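Hypothetical protein Atu2299 (Agrobacterium tumefaciens, PDB 2HLY) is of unknown function but belongs to a family grouped with the papain-like peptidase clan, so a role resembling that of those enzymes is possible but unproven. Local coordinates at residues Y50-V55 with E93-A98; M6-T11 with M119-L124; H89-A94 with F140-E145; S39-F44 with G163-V168. All blocks are in the same frame, centred on the assembly; numbering follows the deposited sequence.

Contact 1: Y50-V55 with E93-A98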
loop_
_atom_site.group_PDB
_atom_site.type_symbol
_atom_site.label_atom_id
_atom_site.label_comp_id
_atom_site.label_asym_id
_atom_site.label_seq_id
_atom_site.Cartn_x
_atom_site.Cartn_y
_atom_site.Cartn_z
ATOM N N TYR A 50 15.762 -2.727 -1.484
ATOM C CA TYR A 50 15.771 -3.703 -2.590
ATOM C C TYR A 50 16.440 -3.171 -3.853
ATOM O O TYR A 50 16.677 -3.932 -4.804
ATOM C CB TYR A 50 14.339 -4.174 -2.914
ATOM C CG TYR A 50 13.725 -5.007 -1.824
ATOM C CD1 TYR A 50 13.701 -6.401 -1.923
ATOM C CD2 TYR A 50 13.184 -4.415 -0.678
ATOM C CE1 TYR A 50 13.160 -7.191 -0.910
ATOM C CE2 TYR A 50 12.633 -5.182 0.320
ATOM C CZ TYR A 50 12.615 -6.578 0.206
ATOM O OH TYR A 50 12.070 -7.333 1.220
ATOM N N LYS A 51 16.741 -1.869 -3.859
ATOM C CA LYS A 51 17.519 -1.234 -4.933
ATOM C C LYS A 51 16.838 -1.399 -6.271
ATOM O O LYS A 51 17.487 -1.643 -7.289
ATOM C CB LYS A 51 18.947 -1.801 -5.006
ATOM C CG LYS A 51 19.633 -1.925 -3.662
ATOM C CD LYS A 51 19.811 -0.584 -2.997
ATOM C CE LYS A 51 21.095 0.091 -3.466
ATOM N NZ LYS A 51 21.255 1.414 -2.813
ATOM N N VAL A 52 15.519 -1.293 -6.257
ATOM C CA VAL A 52 14.756 -1.307 -7.493
ATOM C C VAL A 52 14.109 0.047 -7.675
ATOM O O VAL A 52 13.879 0.774 -6.714
ATOM C CB VAL A 52 13.682 -2.414 -7.477
ATOM C CG1 VAL A 52 14.348 -3.796 -7.468
ATOM C CG2 VAL A 52 12.759 -2.252 -6.261
ATOM N N LYS A 53 13.826 0.400 -8.920
ATOM C CA LYS A 53 13.004 1.566 -9.149
ATOM C C LYS A 53 11.609 1.130 -8.733
ATOM O O LYS A 53 11.138 0.033 -9.076
ATOM C CB LYS A 53 13.069 2.035 -10.604
ATOM C CG LYS A 53 14.220 3.004 -10.879
ATOM C CD LYS A 53 15.573 2.306 -10.929
ATOM C CE LYS A 53 16.651 3.232 -11.495
ATOM N NZ LYS A 53 17.184 4.187 -10.471
ATOM N N ALA A 54 11.011 1.926 -7.871
ATOM C CA ALA A 54 9.656 1.664 -7.408
ATOM C C ALA A 54 8.953 2.992 -7.508
ATOM O O ALA A 54 9.440 4.005 -6.995
ATOM C CB ALA A 54 9.672 1.181 -5.973
ATOM N N VAL A 55 7.814 2.989 -8.186
ATOM C CA VAL A 55 7.111 4.230 -8.505
ATOM C C VAL A 55 5.691 4.122 -7.952
ATOM O O VAL A 55 4.969 3.200 -8.310
ATOM C CB VAL A 55 7.048 4.460 -10.048
ATOM C CG1 VAL A 55 6.349 5.773 -10.380
ATOM C CG2 VAL A 55 8.469 4.444 -10.668
ATOM N N GLU A 93 4.375 0.350 -8.593
ATOM C CA GLU A 93 4.887 -0.419 -9.718
ATOM C C GLU A 93 6.395 -0.487 -9.545
ATOM O O GLU A 93 7.060 0.543 -9.470
ATOM C CB GLU A 93 4.490 0.250 -11.026
ATOM C CG GLU A 93 2.972 0.262 -11.171
ATOM C CD GLU A 93 2.485 0.695 -12.532
ATOM O OE1 GLU A 93 3.332 0.975 -13.418
ATOM O OE2 GLU A 93 1.245 0.760 -12.689
ATOM N N ALA A 94 6.926 -1.700 -9.425
ATOM C CA ALA A 94 8.355 -1.848 -9.147
ATOM C C ALA A 94 8.915 -3.054 -9.858
ATOM O O ALA A 94 8.472 -4.168 -9.607
ATOM C CB ALA A 94 8.588 -1.983 -7.648
ATOM N N ASP A 95 9.895 -2.834 -10.736
ATOM C CA ASP A 95 10.591 -3.946 -11.393
ATOM C C ASP A 95 9.585 -4.851 -12.114
ATOM O O ASP A 95 9.777 -6.078 -12.190
ATOM C CB ASP A 95 11.367 -4.754 -10.336
ATOM C CG ASP A 95 12.774 -5.126 -10.778
ATOM O OD1 ASP A 95 13.287 -4.524 -11.744
ATOM O OD2 ASP A 95 13.371 -6.019 -10.135
ATOM N N GLY A 96 8.513 -4.239 -12.620
ATOM C CA GLY A 96 7.451 -4.946 -13.337
ATOM C C GLY A 96 6.306 -5.432 -12.456
ATOM O O GLY A 96 5.222 -5.738 -12.972
ATOM N N TRP A 97 6.525 -5.470 -11.142
ATOM C CA TRP A 97 5.520 -5.955 -10.192
ATOM C C TRP A 97 4.524 -4.871 -9.817
ATOM O O TRP A 97 4.911 -3.714 -9.622
ATOM C CB TRP A 97 6.184 -6.483 -8.891
ATOM C CG TRP A 97 6.966 -7.716 -9.131
ATOM C CD1 TRP A 97 8.281 -7.799 -9.522
ATOM C CD2 TRP A 97 6.469 -9.056 -9.100
ATOM N NE1 TRP A 97 8.638 -9.125 -9.689
ATOM C CE2 TRP A 97 7.540 -9.912 -9.452
ATOM C CE3 TRP A 97 5.232 -9.619 -8.787
ATOM C CZ2 TRP A 97 7.396 -11.308 -9.510
ATOM C CZ3 TRP A 97 5.094 -11.010 -8.852
ATOM C CH2 TRP A 97 6.173 -11.831 -9.205
ATOM N N ALA A 98 3.258 -5.262 -9.723
ATOM C CA ALA A 98 2.220 -4.437 -9.083
ATOM C C ALA A 98 2.161 -4.880 -7.631
ATOM O O ALA A 98 1.931 -6.071 -7.331
ATOM C CB ALA A 98 0.873 -4.677 -9.743
HETATM O O HOH W 1 10.999 -0.304 -11.624
#

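Contact 2: M6-T11 with M119-L124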
loop_
_atom_site.group_PDB
_atom_site.type_symbol
_atom_site.label_atom_id
_atom_site.label_comp_id
_atom_site.label_asym_id
_atom_site.label_seq_id
_atom_site.Cartn_x
_atom_site.Cartn_y
_atom_site.Cartn_z
ATOM N N MET A 6 9.465 -13.748 -6.528
ATOM C CA MET A 6 8.779 -12.471 -6.370
ATOM C C MET A 6 9.768 -11.362 -5.984
ATOM O O MET A 6 10.875 -11.632 -5.514
ATOM C CB MET A 6 7.636 -12.601 -5.363
ATOM C CG MET A 6 6.509 -13.601 -5.823
ATOM S SD MET A 6 5.169 -13.555 -4.634
ATOM C CE MET A 6 6.042 -13.817 -3.087
ATOM N N LEU A 7 9.367 -10.112 -6.175
ATOM C CA LEU A 7 10.250 -9.008 -5.812
ATOM C C LEU A 7 10.548 -9.009 -4.322
ATOM O O LEU A 7 11.691 -8.803 -3.904
ATOM C CB LEU A 7 9.648 -7.663 -6.224
ATOM C CG LEU A 7 10.438 -6.432 -5.756
ATOM C CD1 LEU A 7 11.852 -6.396 -6.343
ATOM C CD2 LEU A 7 9.685 -5.139 -6.045
ATOM N N ILE A 8 9.508 -9.221 -3.523
ATOM C CA ILE A 8 9.672 -9.299 -2.078
ATOM C C ILE A 8 8.995 -10.535 -1.527
ATOM O O ILE A 8 7.901 -10.924 -1.981
ATOM C CB ILE A 8 9.189 -8.029 -1.355
ATOM C CG1 ILE A 8 7.723 -7.778 -1.612
ATOM C CG2 ILE A 8 9.972 -6.800 -1.836
ATOM C CD1 ILE A 8 7.147 -6.613 -0.727
ATOM N N LYS A 9 9.669 -11.183 -0.578
ATOM C CA LYS A 9 9.084 -12.339 0.092
ATOM C C LYS A 9 7.772 -11.940 0.781
ATOM O O LYS A 9 7.641 -10.816 1.277
ATOM C CB LYS A 9 10.050 -12.917 1.130
ATOM C CG LYS A 9 11.256 -13.595 0.556
ATOM C CD LYS A 9 12.015 -14.246 1.688
ATOM C CE LYS A 9 13.429 -14.587 1.308
ATOM N NZ LYS A 9 14.164 -14.871 2.573
ATOM N N GLN A 10 6.823 -12.875 0.831
ATOM C CA GLN A 10 5.526 -12.610 1.485
ATOM C C GLN A 10 5.726 -12.075 2.904
ATOM O O GLN A 10 5.095 -11.096 3.323
ATOM C CB GLN A 10 4.635 -13.860 1.478
ATOM C CG GLN A 10 3.323 -13.624 2.201
ATOM C CD GLN A 10 2.374 -14.800 2.137
ATOM O OE1 GLN A 10 1.925 -15.191 1.056
ATOM N NE2 GLN A 10 2.041 -15.349 3.294
ATOM N N THR A 11 6.613 -12.714 3.659
ATOM C CA THR A 11 6.781 -12.312 5.037
ATOM C C THR A 11 7.287 -10.872 5.142
ATOM O O THR A 11 6.888 -10.132 6.047
ATOM C CB THR A 11 7.662 -13.314 5.823
ATOM O OG1 THR A 11 7.473 -13.106 7.230
ATOM C CG2 THR A 11 9.135 -13.208 5.420
ATOM N N MET A 119 -1.788 -10.669 1.062
ATOM C CA MET A 119 -0.833 -9.928 0.246
ATOM C C MET A 119 -1.346 -9.698 -1.178
ATOM O O MET A 119 -1.889 -10.618 -1.781
ATOM C CB MET A 119 0.479 -10.705 0.161
ATOM C CG MET A 119 1.455 -10.111 -0.835
ATOM S SD MET A 119 3.096 -10.826 -0.858
ATOM C CE MET A 119 2.787 -12.379 -1.683
ATOM N N PHE A 120 -1.116 -8.491 -1.716
ATOM C CA PHE A 120 -1.245 -8.280 -3.164
ATOM C C PHE A 120 0.102 -7.900 -3.790
ATOM O O PHE A 120 0.613 -6.805 -3.592
ATOM C CB PHE A 120 -2.295 -7.224 -3.550
ATOM C CG PHE A 120 -2.528 -7.196 -5.024
ATOM C CD1 PHE A 120 -3.460 -8.061 -5.604
ATOM C CD2 PHE A 120 -1.736 -6.387 -5.849
ATOM C CE1 PHE A 120 -3.639 -8.093 -6.998
ATOM C CE2 PHE A 120 -1.887 -6.433 -7.243
ATOM C CZ PHE A 120 -2.855 -7.279 -7.807
ATOM N N GLN A 121 0.657 -8.841 -4.551
ATOM C CA GLN A 121 1.918 -8.633 -5.271
ATOM C C GLN A 121 1.831 -9.549 -6.503
ATOM O O GLN A 121 1.882 -10.781 -6.374
ATOM C CB GLN A 121 3.108 -9.029 -4.386
ATOM C CG GLN A 121 4.453 -8.870 -5.128
ATOM C CD GLN A 121 5.683 -9.329 -4.363
ATOM O OE1 GLN A 121 6.790 -9.198 -4.880
ATOM N NE2 GLN A 121 5.501 -9.854 -3.144
ATOM N N ARG A 122 1.668 -8.935 -7.676
ATOM C CA ARG A 122 1.444 -9.702 -8.917
ATOM C C ARG A 122 2.146 -9.004 -10.086
ATOM O O ARG A 122 2.323 -7.785 -10.059
ATOM C CB ARG A 122 -0.054 -9.831 -9.222
ATOM C CG ARG A 122 -0.908 -10.504 -8.129
ATOM C CD ARG A 122 -2.262 -10.993 -8.679
ATOM N NE ARG A 122 -2.033 -12.007 -9.704
ATOM C CZ ARG A 122 -2.695 -12.109 -10.862
ATOM N NH1 ARG A 122 -3.690 -11.271 -11.180
ATOM N NH2 ARG A 122 -2.348 -13.050 -11.730
ATOM N N PRO A 123 2.520 -9.761 -11.137
ATOM C CA PRO A 123 3.169 -9.098 -12.270
ATOM C C PRO A 123 2.214 -8.115 -12.955
ATOM O O PRO A 123 1.046 -8.430 -13.157
ATOM C CB PRO A 123 3.510 -10.260 -13.229
ATOM C CG PRO A 123 3.499 -11.503 -12.358
ATOM C CD PRO A 123 2.406 -11.219 -11.336
ATOM N N LEU A 124 2.713 -6.936 -13.310
ATOM C CA LEU A 124 1.877 -5.994 -14.067
ATOM C C LEU A 124 1.406 -6.610 -15.382
ATOM O O LEU A 124 0.303 -6.313 -15.874
ATOM C CB LEU A 124 2.645 -4.698 -14.344
ATOM C CG LEU A 124 2.639 -3.669 -13.222
ATOM C CD1 LEU A 124 3.734 -2.643 -13.478
ATOM C CD2 LEU A 124 1.283 -2.998 -13.142
#

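Contact 3: H89-A94 with F140-E145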
loop_
_atom_site.group_PDB
_atom_site.type_symbol
_atom_site.label_atom_id
_atom_site.label_comp_id
_atom_site.label_asym_id
_atom_site.label_seq_id
_atom_site.Cartn_x
_atom_site.Cartn_y
_atom_site.Cartn_z
ATOM N N HIS A 89 -7.324 5.775 -5.540
ATOM C CA HIS A 89 -6.459 4.747 -4.967
ATOM C C HIS A 89 -5.062 4.752 -5.576
ATOM O O HIS A 89 -4.911 5.015 -6.767
ATOM C CB HIS A 89 -7.104 3.373 -5.138
ATOM C CG HIS A 89 -6.450 2.299 -4.332
ATOM N ND1 HIS A 89 -6.573 2.231 -2.961
ATOM C CD2 HIS A 89 -5.668 1.255 -4.697
ATOM C CE1 HIS A 89 -5.897 1.184 -2.514
ATOM N NE2 HIS A 89 -5.342 0.575 -3.549
ATOM N N CYS A 90 -4.047 4.486 -4.744
ATOM C CA CYS A 90 -2.656 4.411 -5.196
ATOM C C CYS A 90 -2.112 3.010 -5.017
ATOM O O CYS A 90 -2.556 2.279 -4.117
ATOM C CB CYS A 90 -1.774 5.354 -4.380
ATOM S SG CYS A 90 -2.166 7.083 -4.627
ATOM N N TRP A 91 -1.119 2.677 -5.826
ATOM C CA TRP A 91 -0.411 1.387 -5.736
ATOM C C TRP A 91 1.066 1.629 -6.076
ATOM O O TRP A 91 1.476 2.772 -6.316
ATOM C CB TRP A 91 -1.034 0.378 -6.696
ATOM C CG TRP A 91 -0.997 0.812 -8.117
ATOM C CD1 TRP A 91 -0.030 0.543 -9.041
ATOM C CD2 TRP A 91 -1.987 1.605 -8.792
ATOM N NE1 TRP A 91 -0.351 1.113 -10.247
ATOM C CE2 TRP A 91 -1.546 1.777 -10.121
ATOM C CE3 TRP A 91 -3.205 2.171 -8.400
ATOM C CZ2 TRP A 91 -2.282 2.500 -11.067
ATOM C CZ3 TRP A 91 -3.935 2.903 -9.336
ATOM C CH2 TRP A 91 -3.477 3.047 -10.658
ATOM N N VAL A 92 1.867 0.561 -6.102
ATOM C CA VAL A 92 3.279 0.685 -6.458
ATOM C C VAL A 92 3.553 -0.177 -7.679
ATOM O O VAL A 92 3.005 -1.278 -7.798
ATOM C CB VAL A 92 4.183 0.222 -5.295
ATOM C CG1 VAL A 92 5.652 0.311 -5.691
ATOM C CG2 VAL A 92 3.940 1.107 -4.094
ATOM N N GLU A 93 4.375 0.350 -8.593
ATOM C CA GLU A 93 4.887 -0.419 -9.718
ATOM C C GLU A 93 6.395 -0.487 -9.545
ATOM O O GLU A 93 7.060 0.543 -9.470
ATOM C CB GLU A 93 4.490 0.250 -11.026
ATOM C CG GLU A 93 2.972 0.262 -11.171
ATOM C CD GLU A 93 2.485 0.695 -12.532
ATOM O OE1 GLU A 93 3.332 0.975 -13.418
ATOM O OE2 GLU A 93 1.245 0.760 -12.689
ATOM N N ALA A 94 6.926 -1.700 -9.425
ATOM C CA ALA A 94 8.355 -1.848 -9.147
ATOM C C ALA A 94 8.915 -3.054 -9.858
ATOM O O ALA A 94 8.472 -4.168 -9.607
ATOM C CB ALA A 94 8.588 -1.983 -7.648
ATOM N N PHE A 140 -6.840 -8.047 -11.362
ATOM C CA PHE A 140 -6.778 -6.632 -11.037
ATOM C C PHE A 140 -6.753 -5.799 -12.289
ATOM O O PHE A 140 -6.323 -6.255 -13.355
ATOM C CB PHE A 140 -5.550 -6.298 -10.179
ATOM C CG PHE A 140 -4.217 -6.446 -10.905
ATOM C CD1 PHE A 140 -3.484 -5.321 -11.249
ATOM C CD2 PHE A 140 -3.692 -7.700 -11.207
ATOM C CE1 PHE A 140 -2.240 -5.438 -11.902
ATOM C CE2 PHE A 140 -2.449 -7.823 -11.852
ATOM C CZ PHE A 140 -1.737 -6.705 -12.209
ATOM N N PHE A 141 -7.251 -4.575 -12.155
ATOM C CA PHE A 141 -7.184 -3.628 -13.253
ATOM C C PHE A 141 -6.838 -2.261 -12.692
ATOM O O PHE A 141 -7.449 -1.809 -11.720
ATOM C CB PHE A 141 -8.501 -3.572 -14.040
ATOM C CG PHE A 141 -8.497 -2.506 -15.095
ATOM C CD1 PHE A 141 -7.787 -2.686 -16.283
ATOM C CD2 PHE A 141 -9.172 -1.300 -14.877
ATOM C CE1 PHE A 141 -7.750 -1.668 -17.251
ATOM C CE2 PHE A 141 -9.152 -0.286 -15.842
ATOM C CZ PHE A 141 -8.431 -0.463 -17.012
ATOM N N TYR A 142 -5.875 -1.612 -13.336
ATOM C CA TYR A 142 -5.442 -0.259 -12.978
ATOM C C TYR A 142 -5.537 0.685 -14.167
ATOM O O TYR A 142 -5.163 0.317 -15.299
ATOM C CB TYR A 142 -3.969 -0.255 -12.589
ATOM C CG TYR A 142 -3.564 -0.995 -11.350
ATOM C CD1 TYR A 142 -4.433 -1.165 -10.266
ATOM C CD2 TYR A 142 -2.274 -1.519 -11.256
ATOM C CE1 TYR A 142 -4.009 -1.834 -9.095
ATOM C CE2 TYR A 142 -1.848 -2.188 -10.107
ATOM C CZ TYR A 142 -2.720 -2.348 -9.044
ATOM O OH TYR A 142 -2.275 -2.978 -7.903
ATOM N N ARG A 143 -6.019 1.901 -13.910
ATOM C CA ARG A 143 -5.830 2.997 -14.856
ATOM C C ARG A 143 -5.159 4.141 -14.138
ATOM O O ARG A 143 -5.785 4.823 -13.307
ATOM C CB ARG A 143 -7.135 3.454 -15.500
ATOM C CG ARG A 143 -6.887 4.540 -16.536
ATOM C CD ARG A 143 -8.142 4.973 -17.245
ATOM N NE ARG A 143 -9.078 5.633 -16.342
ATOM C CZ ARG A 143 -10.306 5.183 -16.092
ATOM N NH1 ARG A 143 -10.746 4.079 -16.687
ATOM N NH2 ARG A 143 -11.100 5.839 -15.255
ATOM N N SER A 144 -3.888 4.346 -14.467
ATOM C CA SER A 144 -3.135 5.468 -13.942
ATOM C C SER A 144 -3.747 6.785 -14.416
ATOM O O SER A 144 -4.056 6.941 -15.597
ATOM C CB SER A 144 -1.666 5.395 -14.380
ATOM O OG SER A 144 -0.947 6.490 -13.825
ATOM N N GLU A 145 -3.892 7.718 -13.478
ATOM C CA GLU A 145 -4.347 9.076 -13.765
ATOM C C GLU A 145 -3.275 10.049 -13.275
ATOM O O GLU A 145 -3.375 10.596 -12.165
ATOM C CB GLU A 145 -5.681 9.328 -13.086
ATOM C CG GLU A 145 -6.782 8.439 -13.637
ATOM C CD GLU A 145 -7.367 8.959 -14.946
ATOM O OE1 GLU A 145 -6.889 10.004 -15.470
ATOM O OE2 GLU A 145 -8.321 8.322 -15.450
#

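Contact 4: S39-F44 with G163-V168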
loop_
_atom_site.group_PDB
_atom_site.type_symbol
_atom_site.label_atom_id
_atom_site.label_comp_id
_atom_site.label_asym_id
_atom_site.label_seq_id
_atom_site.Cartn_x
_atom_site.Cartn_y
_atom_site.Cartn_z
ATOM N N SER A 39 1.571 3.498 -0.518
ATOM C CA SER A 39 2.260 3.417 -1.808
ATOM C C SER A 39 3.566 4.187 -1.858
ATOM O O SER A 39 4.564 3.702 -2.409
ATOM C CB SER A 39 1.332 3.856 -2.924
ATOM O OG SER A 39 0.250 2.951 -2.992
ATOM N N THR A 40 3.575 5.387 -1.292
ATOM C CA THR A 40 4.839 6.162 -1.255
ATOM C C THR A 40 5.850 5.603 -0.251
ATOM O O THR A 40 7.048 5.486 -0.574
ATOM C CB THR A 40 4.616 7.649 -1.017
ATOM O OG1 THR A 40 3.944 7.834 0.224
ATOM C CG2 THR A 40 3.786 8.266 -2.154
ATOM N N PHE A 41 5.392 5.249 0.961
ATOM C CA PHE A 41 6.321 4.660 1.941
ATOM C C PHE A 41 6.810 3.277 1.474
ATOM O O PHE A 41 7.993 2.924 1.659
ATOM C CB PHE A 41 5.677 4.543 3.326
ATOM C CG PHE A 41 5.536 5.855 4.068
ATOM C CD1 PHE A 41 5.362 7.067 3.400
ATOM C CD2 PHE A 41 5.571 5.860 5.457
ATOM C CE1 PHE A 41 5.223 8.270 4.118
ATOM C CE2 PHE A 41 5.433 7.044 6.165
ATOM C CZ PHE A 41 5.243 8.249 5.486
ATOM N N GLY A 42 5.903 2.479 0.897
ATOM C CA GLY A 42 6.291 1.182 0.322
ATOM C C GLY A 42 7.340 1.331 -0.770
ATOM O O GLY A 42 8.371 0.647 -0.763
ATOM N N ALA A 43 7.090 2.247 -1.700
ATOM C CA ALA A 43 8.045 2.535 -2.767
ATOM C C ALA A 43 9.401 2.961 -2.203
ATOM O O ALA A 43 10.447 2.512 -2.677
ATOM C CB ALA A 43 7.490 3.593 -3.696
ATOM N N PHE A 44 9.376 3.799 -1.169
ATOM C CA PHE A 44 10.626 4.275 -0.564
ATOM C C PHE A 44 11.406 3.113 0.043
ATOM O O PHE A 44 12.623 2.984 -0.147
ATOM C CB PHE A 44 10.323 5.334 0.489
ATOM C CG PHE A 44 11.555 5.972 1.084
ATOM C CD1 PHE A 44 12.522 6.569 0.270
ATOM C CD2 PHE A 44 11.727 5.998 2.468
ATOM C CE1 PHE A 44 13.670 7.161 0.842
ATOM C CE2 PHE A 44 12.863 6.586 3.034
ATOM C CZ PHE A 44 13.822 7.162 2.225
ATOM N N GLY A 163 7.969 13.275 5.363
ATOM C CA GLY A 163 9.335 12.800 5.096
ATOM C C GLY A 163 9.974 12.209 6.343
ATOM O O GLY A 163 10.685 11.201 6.276
ATOM N N ASP A 164 9.707 12.821 7.499
ATOM C CA ASP A 164 10.219 12.284 8.761
ATOM C C ASP A 164 9.681 10.877 9.005
ATOM O O ASP A 164 10.443 9.989 9.395
ATOM C CB ASP A 164 9.830 13.173 9.934
ATOM C CG ASP A 164 10.603 14.477 9.973
ATOM O OD1 ASP A 164 11.573 14.638 9.191
ATOM O OD2 ASP A 164 10.226 15.335 10.816
ATOM N N MET A 165 8.380 10.678 8.761
ATOM C CA MET A 165 7.768 9.364 8.979
ATOM C C MET A 165 8.330 8.343 7.989
ATOM O O MET A 165 8.535 7.188 8.349
ATOM C CB MET A 165 6.236 9.412 8.882
ATOM C CG MET A 165 5.536 10.050 10.073
ATOM S SD MET A 165 3.901 9.312 10.455
ATOM C CE MET A 165 3.471 8.505 8.923
ATOM N N ALA A 166 8.582 8.768 6.749
ATOM C CA ALA A 166 9.161 7.860 5.742
ATOM C C ALA A 166 10.549 7.377 6.167
ATOM O O ALA A 166 10.921 6.199 5.977
ATOM C CB ALA A 166 9.250 8.548 4.406
ATOM N N SER A 167 11.328 8.305 6.716
ATOM C CA SER A 167 12.646 7.958 7.235
ATOM C C SER A 167 12.503 6.894 8.326
ATOM O O SER A 167 13.211 5.886 8.319
ATOM C CB SER A 167 13.355 9.205 7.767
ATOM O OG SER A 167 14.605 8.873 8.363
ATOM N N VAL A 168 11.558 7.104 9.242
ATOM C CA VAL A 168 11.340 6.136 10.320
ATOM C C VAL A 168 10.979 4.763 9.739
ATOM O O VAL A 168 11.531 3.738 10.164
ATOM C CB VAL A 168 10.265 6.621 11.330
ATOM C CG1 VAL A 168 9.935 5.521 12.352
ATOM C CG2 VAL A 168 10.747 7.905 12.027
#

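Contact 1: Y50-V55 with E93-A98
Ala54 and Ala94 set their CB atoms side by side, 3.7 Å apart, on one face of the sheet, where Leu46 of helix 31-50 touches both methyls. Val55 and Glu93 turn their side chains to the other face, and beneath them the backbones are tied by two bonds: Val55 N to Glu93 O, and Glu93 N to Val55 O, each 2.9 Å and the second nearly straight at 174°. This antiparallel hydrogen-bonded pair joins strand 54-58, at the margin of a four-stranded sheet, to strand 89-94.

Toward the Ala94-Trp97 type I' turn the chains part, and side chains and solvent take over. Val52 and Asp95 meet almost at right angles: CG1 of Val52, anti to its own carbonyl carbon, lies 3.6 Å from OD2 of Asp95. Nearby, a water donates to Lys53 O at 2.6 Å and accepts from Asp95 N at 2.9 Å, so one molecule bridges the carbonyl of one segment and the amide of the other.

The contact thus grades from direct pairing to hydration: small methyls pack against Leu46 of the helix, while at the turn water carries the polar link between the two backbones.

Contact 2: M6-T11 with M119-L124
Gln121 and Ile8 form a two-pronged clasp of side chain on main chain, at the point where the N-terminal segment, just before helix 10-24, passes strand 120-123 at the margin of the four-stranded sheet. The primary amide of Gln121 meets the backbone of a single residue with both its ends. Ile8 N donates to Gln121 OE1 at 3.0 Å, arriving in the carbonyl plane on a lone pair, and Gln121 NE2 returns a bond to Ile8 O at 2.9 Å with an N-H...O angle of 167°. The glutamine can span the gap because its chain is stretched, with CG anti to the backbone N (chi1 178°) and no bend beyond it. The amide also passes the Ile8 side chain, whose CG1 sits 3.4 Å from NE2.

Two methionines pack beside this amide. Met119 SD receives a weak bond from Gln121 NE2 at 3.5 Å, while its bent end carries CE to within 3.8 Å of Met6 CE, the two methyls meeting tip to tip. Gln10, in the first turn of helix 10-24, crosses the same thioether: its CA lies 3.8 Å from Met119 SD and its CB 3.9 Å from Met119 CE. Ile8 also touches Leu46 and Tyr50 of helix 31-50.

Bonds to the N-H and the C=O of one residue fix the rotation of the amide and tell its oxygen from its nitrogen. A buried glutamine thereby serves the N-H and C=O of a loop residue much as an adjacent strand would, with sulfur and methyl groups packed round the polar pair.

Contact 3: H89-A94 with F140-E145
Trp91 and Tyr142 lie flat on one another, the five-membered ring of the indole stacked face to face on the phenol ring with centroids 3.7 Å apart and planes only 12° from parallel. Their side chains run past each other in opposite directions. Each therefore lays its own CB against the far part of its partner: Tyr142 CB sits off-centre over the six-membered ring of Trp91, 4.0 Å from its centroid, while Trp91 CB lies 3.8 Å from Tyr142 OH. With CG between the backbone N and the carbonyl carbon, the Trp91 indole lies alongside its own strand, where NE1 meets Glu93.

Around the stack, the indole edge meets the strand beyond the tyrosine, with CH2 of Trp91 3.9 Å from Arg143 O. Its nitrogen is held too: Trp91 NE1 donates in the ring plane to Glu93 OE2 at 2.9 Å, almost straight at 175°. Lys57, by a salt bridge to the other carboxylate oxygen, steadies this acceptor from strand 54-58. Phe140 CD1 lies 3.7 Å above the opposite face of Tyr142, offset toward the rim, and the tyrosine hydroxyl is hydrogen-bonded to that of Tyr63.

The backbones themselves stay apart: strands 89-94 and 140-144 cross at 102° with axes 9.1 Å apart at closest, each in a different antiparallel sheet, so that aromatic side chains fill the interval between the two. The carboxylate would be expected to polarise the indole N-H and enrich the ring in electrons, while the bonds at NE1 and at the hydroxyl restrain both rings from turning out of the stack.

Contact 4: S39-F44 with G163-V168
Phe41 lays one face of its ring over Ala166, and this pair buries more surface than any other residues here. The methyl of Ala166 stands 4.2 Å from the ring centroid and only 14° off its normal, a well-directed CH-pi contact. The ring also lies close against the helix backbone, with CZ of Phe41 3.6 Å from Ala166 N. Met165, its chain folded at the thioether, reaches in obliquely and sets CE 3.7 Å from Phe41 CE2.

Phe44, one helical turn on, comes to the same alanine differently. Its CG is anti to the backbone N (chi1 -175°), whereas that of Phe41 is anti to the carbonyl carbon, and it offers Ala166 an edge in place of a face: CE2 of Phe44 is 3.5 Å from Ala166 O, which lies near the ring plane. Ala166 CB thus touches both aromatics, 4.0 Å from Phe41 CE1 and 4.0 Å from Phe44 CD2. A residue this small lets the rings come right up to the second helix.

The axes of segments 39-44 and 163-168 cross at -46° and come within 9.9 Å. Helix 10-24 closes in beside them, Ile20 touching Phe41 and both Leu23 and Leu24 touching Met165, while helix 31-50 turns Ser39 and Ala43 to strands 89-94 and 54-58, making it the layer between the sheet and helix 160-172.

From the N terminus, residues 6-11 open the loop that contact 2 closes at 119-124. Segment 39-44 then opens the widest loop, closed by contact 4 at 163-168; contacts 2 and 4 therefore cross. Contact 1, from 50-55 to 93-98, nests inside both. Contact 3 starts at 89-94, sharing Glu93 and Ala94 with the end of contact 1, and runs to 140-145; it crosses contact 2 and nests within contact 4. Contacts 1 and 2 border the same four-stranded sheet, joined where strands 97-100 and 120-123 pair. Contact 3 ties that sheet to the three-stranded one, and contact 4 joins helix 31-50, which lies against the four-stranded sheet, to helix 160-172.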